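Local coordinates for methylated-DNA--protein-cysteine methyltransferase (Thermococcus kodakarensis, PDB 1MGT) that repairs O6-methylguanine and O4-methylthymine in DNA by transferring the methyl group to one of its own cysteines, a suicide reaction that inactivates it irreversibly, at residues 14-19 with 65-70; 69-74 with 161-166. All coordinates share one frame; numbering follows the deposited sequence.

Contact 1 of 2, residues 14-19 with 65-70; sequences VWIGVI and EKVFKV
The hydrogen bond from Lys69 N to Glu65 O, 3.0 Å long, closes the helical turn that presents Val67 and Phe68 to Ile16. It is the shortest backbone hydrogen bond within either segment, and no hydrogen bond crosses between them. On the strand side, Ile16 and Val18 hydrogen-bond through their backbones to Glu5 and Ser3 of strand 2-9. Their side chains both turn toward the helix. Ile16 fits with two branches. Its CG2 lies 4.1 Å from Val67 CG1. Its CG1 branch stands anti to the carbonyl carbon (chi1 -67°) and extends, which brings CD1 to 4.0 Å from Phe68 CB, near the plane of the ring. The same methyl lies 3.9 Å from Phe68 N. Val18 meets Val67 alone, with CG2 4.1 Å from Val67 CG2. These two side chains slide past each other in opposite directions. Ile16 and Val18 lie on one face of the three-stranded antiparallel sheet of the N-terminal domain, and helix 63-71 packs on that face. The axes of segments 14-19 and 65-70 approach to 9.0 Å, at 125°. Trp15 and Ile19 turn to the other face and touch helix 33-49, so the central strand runs between two helices. An alanine in place of Ile16 would probably leave a gap beside the CB of Phe68 and, among these residues, leave Val67 only its touch with Val18. The Phe68 ring stacks on Phe7 of strand 2-9.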
ATOM      1  N   VAL A  14      -4.860  -5.382  13.497  1.00 12.58           N
ATOM      2  CA  VAL A  14      -4.702  -4.615  12.262  1.00 13.84           C
ATOM      3  C   VAL A  14      -6.040  -4.669  11.491  1.00 12.16           C
ATOM      4  O   VAL A  14      -6.539  -5.760  11.248  1.00 13.36           O
ATOM      5  CB  VAL A  14      -3.618  -5.214  11.339  1.00 16.19           C
ATOM      6  CG1 VAL A  14      -3.527  -4.453  10.034  1.00 19.23           C
ATOM      7  CG2 VAL A  14      -2.245  -5.145  12.043  1.00 19.90           C
ATOM      8  N   TRP A  15      -6.535  -3.513  11.097  1.00 11.36           N
ATOM      9  CA  TRP A  15      -7.775  -3.433  10.318  1.00 11.51           C
ATOM     10  C   TRP A  15      -7.390  -3.202   8.851  1.00 11.88           C
ATOM     11  O   TRP A  15      -6.545  -2.332   8.620  1.00 11.94           O
ATOM     12  CB  TRP A  15      -8.571  -2.197  10.794  1.00 13.58           C
ATOM     13  CG  TRP A  15      -9.265  -2.463  12.104  1.00 15.89           C
ATOM     14  CD1 TRP A  15      -8.770  -2.330  13.358  1.00 17.04           C
ATOM     15  CD2 TRP A  15     -10.613  -2.929  12.238  1.00 16.18           C
ATOM     16  NE1 TRP A  15      -9.725  -2.692  14.282  1.00 18.20           N
ATOM     17  CE2 TRP A  15     -10.866  -3.056  13.623  1.00 17.52           C
ATOM     18  CE3 TRP A  15     -11.613  -3.252  11.317  1.00 16.11           C
ATOM     19  CZ2 TRP A  15     -12.099  -3.487  14.104  1.00 17.80           C
ATOM     20  CZ3 TRP A  15     -12.843  -3.685  11.810  1.00 18.37           C
ATOM     21  CH2 TRP A  15     -13.062  -3.798  13.192  1.00 16.87           C
ATOM     22  N   ILE A  16      -7.961  -3.937   7.926  1.00 10.91           N
ATOM     23  CA  ILE A  16      -7.624  -3.755   6.512  1.00 10.95           C
ATOM     24  C   ILE A  16      -8.921  -3.454   5.734  1.00 12.61           C
ATOM     25  O   ILE A  16      -9.908  -4.152   5.959  1.00 13.23           O
ATOM     26  CB  ILE A  16      -6.925  -4.997   5.954  1.00 12.07           C
ATOM     27  CG1 ILE A  16      -5.528  -5.185   6.604  1.00 12.42           C
ATOM     28  CG2 ILE A  16      -6.744  -4.909   4.441  1.00 12.29           C
ATOM     29  CD1 ILE A  16      -4.911  -6.539   6.226  1.00 12.29           C
ATOM     30  N   GLY A  17      -8.862  -2.443   4.865  1.00 11.46           N
ATOM     31  CA  GLY A  17     -10.063  -2.086   4.086  1.00 10.40           C
ATOM     32  C   GLY A  17      -9.668  -2.168   2.610  1.00 11.23           C
ATOM     33  O   GLY A  17      -8.557  -1.744   2.280  1.00 11.52           O
ATOM     34  N   VAL A  18     -10.501  -2.736   1.761  1.00  9.51           N
ATOM     35  CA  VAL A  18     -10.202  -2.855   0.344  1.00  9.64           C
ATOM     36  C   VAL A  18     -11.394  -2.309  -0.481  1.00 11.21           C
ATOM     37  O   VAL A  18     -12.523  -2.738  -0.244  1.00 12.04           O
ATOM     38  CB  VAL A  18      -9.943  -4.312  -0.076  1.00  9.91           C
ATOM     39  CG1 VAL A  18      -9.598  -4.383  -1.574  1.00 10.92           C
ATOM     40  CG2 VAL A  18      -8.788  -4.942   0.719  1.00 10.65           C
ATOM     41  N   ILE A  19     -11.096  -1.342  -1.312  1.00 10.86           N
ATOM     42  CA  ILE A  19     -12.109  -0.761  -2.207  1.00 10.47           C
ATOM     43  C   ILE A  19     -11.946  -1.564  -3.488  1.00 12.38           C
ATOM     44  O   ILE A  19     -10.808  -1.720  -3.987  1.00 10.50           O
ATOM     45  CB  ILE A  19     -11.846   0.714  -2.473  1.00 10.08           C
ATOM     46  CG1 ILE A  19     -11.809   1.507  -1.144  1.00 11.07           C
ATOM     47  CG2 ILE A  19     -12.899   1.232  -3.443  1.00 11.53           C
ATOM     48  CD1 ILE A  19     -11.491   2.991  -1.357  1.00 13.08           C
ATOM     49  N   GLU A  65      -8.386 -10.661   3.417  1.00 15.66           N
ATOM     50  CA  GLU A  65      -7.581 -11.803   3.816  1.00 19.01           C
ATOM     51  C   GLU A  65      -6.390 -11.977   2.858  1.00 16.71           C
ATOM     52  O   GLU A  65      -5.325 -12.362   3.321  1.00 17.84           O
ATOM     53  CB  GLU A  65      -8.385 -13.095   3.887  1.00 22.81           C
ATOM     54  CG  GLU A  65      -7.568 -14.230   4.530  1.00 29.41           C
ATOM     55  CD  GLU A  65      -8.272 -15.563   4.464  1.00 33.80           C
ATOM     56  OE1 GLU A  65      -7.743 -16.554   5.024  1.00 37.53           O
ATOM     57  OE2 GLU A  65      -9.363 -15.649   3.857  1.00 35.46           O
ATOM     58  N   LYS A  66      -6.567 -11.728   1.574  1.00 15.00           N
ATOM     59  CA  LYS A  66      -5.422 -11.889   0.638  1.00 16.79           C
ATOM     60  C   LYS A  66      -4.352 -10.855   0.967  1.00 15.10           C
ATOM     61  O   LYS A  66      -3.156 -11.168   0.992  1.00 14.82           O
ATOM     62  CB  LYS A  66      -5.866 -11.736  -0.800  1.00 20.69           C
ATOM     63  CG  LYS A  66      -6.651 -12.925  -1.345  1.00 25.48           C
ATOM     64  CD  LYS A  66      -7.087 -12.564  -2.764  1.00 29.15           C
ATOM     65  CE  LYS A  66      -7.829 -13.712  -3.444  1.00 30.91           C
ATOM     66  NZ  LYS A  66      -8.354 -13.194  -4.763  1.00 33.98           N
ATOM     67  N   VAL A  67      -4.768  -9.622   1.246  1.00 12.39           N
ATOM     68  CA  VAL A  67      -3.841  -8.572   1.629  1.00 12.09           C
ATOM     69  C   VAL A  67      -3.129  -8.975   2.924  1.00 12.44           C
ATOM     70  O   VAL A  67      -1.915  -8.812   3.039  1.00 13.17           O
ATOM     71  CB  VAL A  67      -4.500  -7.206   1.761  1.00 11.14           C
ATOM     72  CG1 VAL A  67      -3.518  -6.166   2.296  1.00  8.54           C
ATOM     73  CG2 VAL A  67      -5.092  -6.764   0.422  1.00 11.77           C
ATOM     74  N   PHE A  68      -3.837  -9.524   3.925  1.00 11.93           N
ATOM     75  CA  PHE A  68      -3.215  -9.958   5.158  1.00 13.08           C
ATOM     76  C   PHE A  68      -2.149 -11.033   4.896  1.00 14.12           C
ATOM     77  O   PHE A  68      -1.106 -11.024   5.562  1.00 13.32           O
ATOM     78  CB  PHE A  68      -4.274 -10.519   6.125  1.00 12.92           C
ATOM     79  CG  PHE A  68      -3.707 -10.936   7.457  1.00 15.60           C
ATOM     80  CD1 PHE A  68      -3.223 -10.013   8.342  1.00 16.09           C
ATOM     81  CD2 PHE A  68      -3.691 -12.291   7.779  1.00 16.13           C
ATOM     82  CE1 PHE A  68      -2.703 -10.401   9.566  1.00 18.52           C
ATOM     83  CE2 PHE A  68      -3.178 -12.696   9.005  1.00 17.89           C
ATOM     84  CZ  PHE A  68      -2.685 -11.754   9.884  1.00 17.92           C
ATOM     85  N   LYS A  69      -2.410 -11.936   3.958  1.00 14.38           N
ATOM     86  CA  LYS A  69      -1.436 -12.978   3.616  1.00 15.15           C
ATOM     87  C   LYS A  69      -0.165 -12.343   3.044  1.00 15.00           C
ATOM     88  O   LYS A  69       0.929 -12.871   3.297  1.00 15.19           O
ATOM     89  CB  LYS A  69      -2.026 -13.956   2.610  1.00 17.17           C
ATOM     90  CG  LYS A  69      -2.967 -14.969   3.295  1.00 21.86           C
ATOM     91  CD  LYS A  69      -3.589 -15.838   2.216  1.00 26.29           C
ATOM     92  CE  LYS A  69      -4.606 -16.827   2.779  1.00 29.39           C
ATOM     93  NZ  LYS A  69      -5.058 -17.731   1.664  1.00 32.51           N
ATOM     94  N   VAL A  70      -0.306 -11.250   2.281  1.00 12.48           N
ATOM     95  CA  VAL A  70       0.931 -10.605   1.783  1.00 14.08           C
ATOM     96  C   VAL A  70       1.654  -9.965   2.953  1.00 13.83           C
ATOM     97  O   VAL A  70       2.882 -10.042   3.129  1.00 13.13           O
ATOM     98  CB  VAL A  70       0.562  -9.529   0.725  1.00 13.96           C
ATOM     99  CG1 VAL A  70       1.802  -8.727   0.337  1.00 14.12           C
ATOM    100  CG2 VAL A  70      -0.041 -10.219  -0.480  1.00 14.11           C
TER

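Contact 2 of 2, residues 69-74 with 161-166; sequences KVLIGE and KFLLEI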
ATOM      1  N   LYS A  69      -2.410 -11.936   3.958  1.00 14.38           N
ATOM      2  CA  LYS A  69      -1.436 -12.978   3.616  1.00 15.15           C
ATOM      3  C   LYS A  69      -0.165 -12.343   3.044  1.00 15.00           C
ATOM      4  O   LYS A  69       0.929 -12.871   3.297  1.00 15.19           O
ATOM      5  CB  LYS A  69      -2.026 -13.956   2.610  1.00 17.17           C
ATOM      6  CG  LYS A  69      -2.967 -14.969   3.295  1.00 21.86           C
ATOM      7  CD  LYS A  69      -3.589 -15.838   2.216  1.00 26.29           C
ATOM      8  CE  LYS A  69      -4.606 -16.827   2.779  1.00 29.39           C
ATOM      9  NZ  LYS A  69      -5.058 -17.731   1.664  1.00 32.51           N
ATOM     10  N   VAL A  70      -0.306 -11.250   2.281  1.00 12.48           N
ATOM     11  CA  VAL A  70       0.931 -10.605   1.783  1.00 14.08           C
ATOM     12  C   VAL A  70       1.654  -9.965   2.953  1.00 13.83           C
ATOM     13  O   VAL A  70       2.882 -10.042   3.129  1.00 13.13           O
ATOM     14  CB  VAL A  70       0.562  -9.529   0.725  1.00 13.96           C
ATOM     15  CG1 VAL A  70       1.802  -8.727   0.337  1.00 14.12           C
ATOM     16  CG2 VAL A  70      -0.041 -10.219  -0.480  1.00 14.11           C
ATOM     17  N   LEU A  71       0.924  -9.279   3.849  1.00 12.73           N
ATOM     18  CA  LEU A  71       1.484  -8.627   5.000  1.00 13.73           C
ATOM     19  C   LEU A  71       2.320  -9.585   5.867  1.00 15.29           C
ATOM     20  O   LEU A  71       3.413  -9.192   6.296  1.00 15.09           O
ATOM     21  CB  LEU A  71       0.357  -8.055   5.904  1.00 14.36           C
ATOM     22  CG  LEU A  71       0.765  -7.078   7.005  1.00 17.02           C
ATOM     23  CD1 LEU A  71      -0.412  -6.156   7.380  1.00 19.33           C
ATOM     24  CD2 LEU A  71       1.224  -7.805   8.253  1.00 18.82           C
ATOM     25  N   ILE A  72       1.810 -10.787   6.121  1.00 14.42           N
ATOM     26  CA  ILE A  72       2.544 -11.719   6.982  1.00 16.28           C
ATOM     27  C   ILE A  72       3.520 -12.591   6.220  1.00 17.70           C
ATOM     28  O   ILE A  72       4.161 -13.466   6.830  1.00 19.96           O
ATOM     29  CB  ILE A  72       1.594 -12.570   7.857  1.00 16.60           C
ATOM     30  CG1 ILE A  72       0.730 -13.469   7.001  1.00 17.63           C
ATOM     31  CG2 ILE A  72       0.741 -11.667   8.745  1.00 16.65           C
ATOM     32  CD1 ILE A  72      -0.174 -14.415   7.808  1.00 20.13           C
ATOM     33  N   GLY A  73       3.673 -12.402   4.919  1.00 18.11           N
ATOM     34  CA  GLY A  73       4.595 -13.125   4.098  1.00 21.47           C
ATOM     35  C   GLY A  73       4.179 -14.464   3.576  1.00 23.29           C
ATOM     36  O   GLY A  73       5.055 -15.233   3.168  1.00 22.95           O
ATOM     37  N   GLU A  74       2.890 -14.785   3.580  1.00 22.22           N
ATOM     38  CA  GLU A  74       2.387 -16.057   3.076  1.00 24.44           C
ATOM     39  C   GLU A  74       2.241 -16.014   1.558  1.00 25.20           C
ATOM     40  O   GLU A  74       2.245 -17.030   0.859  1.00 25.22           O
ATOM     41  CB  GLU A  74       1.005 -16.365   3.683  1.00 25.75           C
ATOM     42  CG  GLU A  74       1.042 -16.705   5.154  1.00 28.50           C
ATOM     43  CD  GLU A  74       1.540 -18.120   5.429  1.00 29.85           C
ATOM     44  OE1 GLU A  74       2.048 -18.346   6.532  1.00 29.85           O
ATOM     45  OE2 GLU A  74       1.428 -19.001   4.548  1.00 32.87           O
ATOM     46  N   LYS A 161       6.955   1.279  10.715  1.00 16.98           N
ATOM     47  CA  LYS A 161       7.831   0.520  11.603  1.00 18.60           C
ATOM     48  C   LYS A 161       7.297  -0.869  11.884  1.00 18.46           C
ATOM     49  O   LYS A 161       8.022  -1.858  11.943  1.00 18.67           O
ATOM     50  CB  LYS A 161       8.014   1.270  12.925  1.00 22.17           C
ATOM     51  CG  LYS A 161       9.213   2.183  12.965  1.00 26.42           C
ATOM     52  CD  LYS A 161       9.261   3.050  14.208  1.00 30.39           C
ATOM     53  CE  LYS A 161       9.260   2.237  15.491  1.00 33.19           C
ATOM     54  NZ  LYS A 161       9.370   3.129  16.701  1.00 34.68           N
ATOM     55  N   PHE A 162       5.975  -0.976  12.053  1.00 18.32           N
ATOM     56  CA  PHE A 162       5.339  -2.259  12.299  1.00 18.33           C
ATOM     57  C   PHE A 162       5.534  -3.202  11.121  1.00 17.44           C
ATOM     58  O   PHE A 162       5.844  -4.395  11.279  1.00 16.88           O
ATOM     59  CB  PHE A 162       3.856  -2.036  12.607  1.00 19.17           C
ATOM     60  CG  PHE A 162       3.038  -3.286  12.540  1.00 21.80           C
ATOM     61  CD1 PHE A 162       3.067  -4.205  13.562  1.00 23.44           C
ATOM     62  CD2 PHE A 162       2.242  -3.522  11.422  1.00 22.40           C
ATOM     63  CE1 PHE A 162       2.307  -5.368  13.480  1.00 24.23           C
ATOM     64  CE2 PHE A 162       1.480  -4.670  11.344  1.00 23.95           C
ATOM     65  CZ  PHE A 162       1.522  -5.584  12.372  1.00 24.59           C
ATOM     66  N   LEU A 163       5.317  -2.669   9.903  1.00 14.53           N
ATOM     67  CA  LEU A 163       5.503  -3.450   8.716  1.00 14.46           C
ATOM     68  C   LEU A 163       6.989  -3.856   8.582  1.00 14.03           C
ATOM     69  O   LEU A 163       7.241  -5.010   8.275  1.00 14.36           O
ATOM     70  CB  LEU A 163       5.073  -2.709   7.446  1.00 15.83           C
ATOM     71  CG  LEU A 163       3.524  -2.484   7.360  1.00 16.33           C
ATOM     72  CD1 LEU A 163       3.201  -1.774   6.063  1.00 16.97           C
ATOM     73  CD2 LEU A 163       2.819  -3.820   7.490  1.00 17.95           C
ATOM     74  N   LEU A 164       7.905  -2.932   8.837  1.00 13.56           N
ATOM     75  CA  LEU A 164       9.332  -3.324   8.705  1.00 16.06           C
ATOM     76  C   LEU A 164       9.705  -4.375   9.722  1.00 16.70           C
ATOM     77  O   LEU A 164      10.426  -5.334   9.411  1.00 18.46           O
ATOM     78  CB  LEU A 164      10.238  -2.096   8.785  1.00 13.44           C
ATOM     79  CG  LEU A 164      10.114  -1.179   7.535  1.00 15.49           C
ATOM     80  CD1 LEU A 164      10.841   0.136   7.736  1.00 15.83           C
ATOM     81  CD2 LEU A 164      10.623  -1.921   6.301  1.00 17.77           C
ATOM     82  N   GLU A 165       9.213  -4.234  10.945  1.00 18.07           N
ATOM     83  CA  GLU A 165       9.517  -5.196  12.001  1.00 20.53           C
ATOM     84  C   GLU A 165       9.053  -6.589  11.658  1.00 21.50           C
ATOM     85  O   GLU A 165       9.769  -7.594  11.810  1.00 19.89           O
ATOM     86  CB  GLU A 165       8.891  -4.709  13.323  1.00 24.72           C
ATOM     87  CG  GLU A 165       8.873  -5.831  14.370  1.00 31.08           C
ATOM     88  CD  GLU A 165       8.633  -5.320  15.773  1.00 34.76           C
ATOM     89  OE1 GLU A 165       9.257  -5.885  16.703  1.00 37.23           O
ATOM     90  OE2 GLU A 165       7.838  -4.369  15.939  1.00 37.62           O
ATOM     91  N   ILE A 166       7.832  -6.693  11.134  1.00 19.68           N
ATOM     92  CA  ILE A 166       7.211  -7.933  10.716  1.00 20.50           C
ATOM     93  C   ILE A 166       8.013  -8.633   9.637  1.00 18.52           C
ATOM     94  O   ILE A 166       8.035  -9.860   9.512  1.00 18.58           O
ATOM     95  CB  ILE A 166       5.798  -7.590  10.164  1.00 24.30           C
ATOM     96  CG1 ILE A 166       4.811  -7.418  11.320  1.00 27.78           C
ATOM     97  CG2 ILE A 166       5.308  -8.572   9.135  1.00 26.19           C
ATOM     98  CD1 ILE A 166       4.260  -8.700  11.897  1.00 30.32           C
TER
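Leu71, in the last turn of helix 63-71, presses its branched end against Leu163 of helix 157-166. Leu163 CD2 lies 3.9 Å from Leu71 CG and 4.0 Å from Leu71 CD1. The two side chains cross at about a right angle. With CG anti to the backbone N (chi1 -167°), the end of Leu71 comes closer to the second helix than its CB does. This is the tight, buried part. Leu163 also touches His142, and its side chain is about 7 Å from that of Cys141, the assigned nucleophile. The Phe162 ring is a looser neighbour, meeting Leu71 CD2 obliquely at 4.4 Å from CE2. Ile166 CG1 lies over one face of that ring, offset toward the rim. The partly exposed side begins at Ile166, whose CG2 is 4.2 Å from Leu71 CD2. Across from it helix 63-71 ends in a Schellman motif. Gly73 is the first residue to leave helical geometry, and Glu74 N is bonded to Lys69 O at 2.8 Å. Yet the shortest approach lies on this side: Ile166 CG2 sits 3.5 Å from Leu71 O, which takes a hydrogen bond from Arg106 NH2. Apolar packing therefore joins the two helices, while the carbonyl at this helix end finds its polar partner in a loop.

In the fold
Both contacts are buried and apolar, with no hydrogen bond across either, and both use helix 63-71. Contact 1 uses its middle turns to seat it on the sheet, within the N-terminal domain. Contact 2 uses its C-terminal end to reach helix 157-166, in the DNA-binding domain that carries the assigned nucleophile. Contact 1 is built from valine and isoleucine methyls and the base of a phenylalanine. Contact 2 centres on one leucine and runs out to a partly exposed isoleucine beside a helix end whose carbonyl is bonded by an arginine. The two centres are 11 Å apart, and Val14 CG2 touches Phe162 CZ at 3.8 Å, which makes the apolar packing continuous from sheet to second domain.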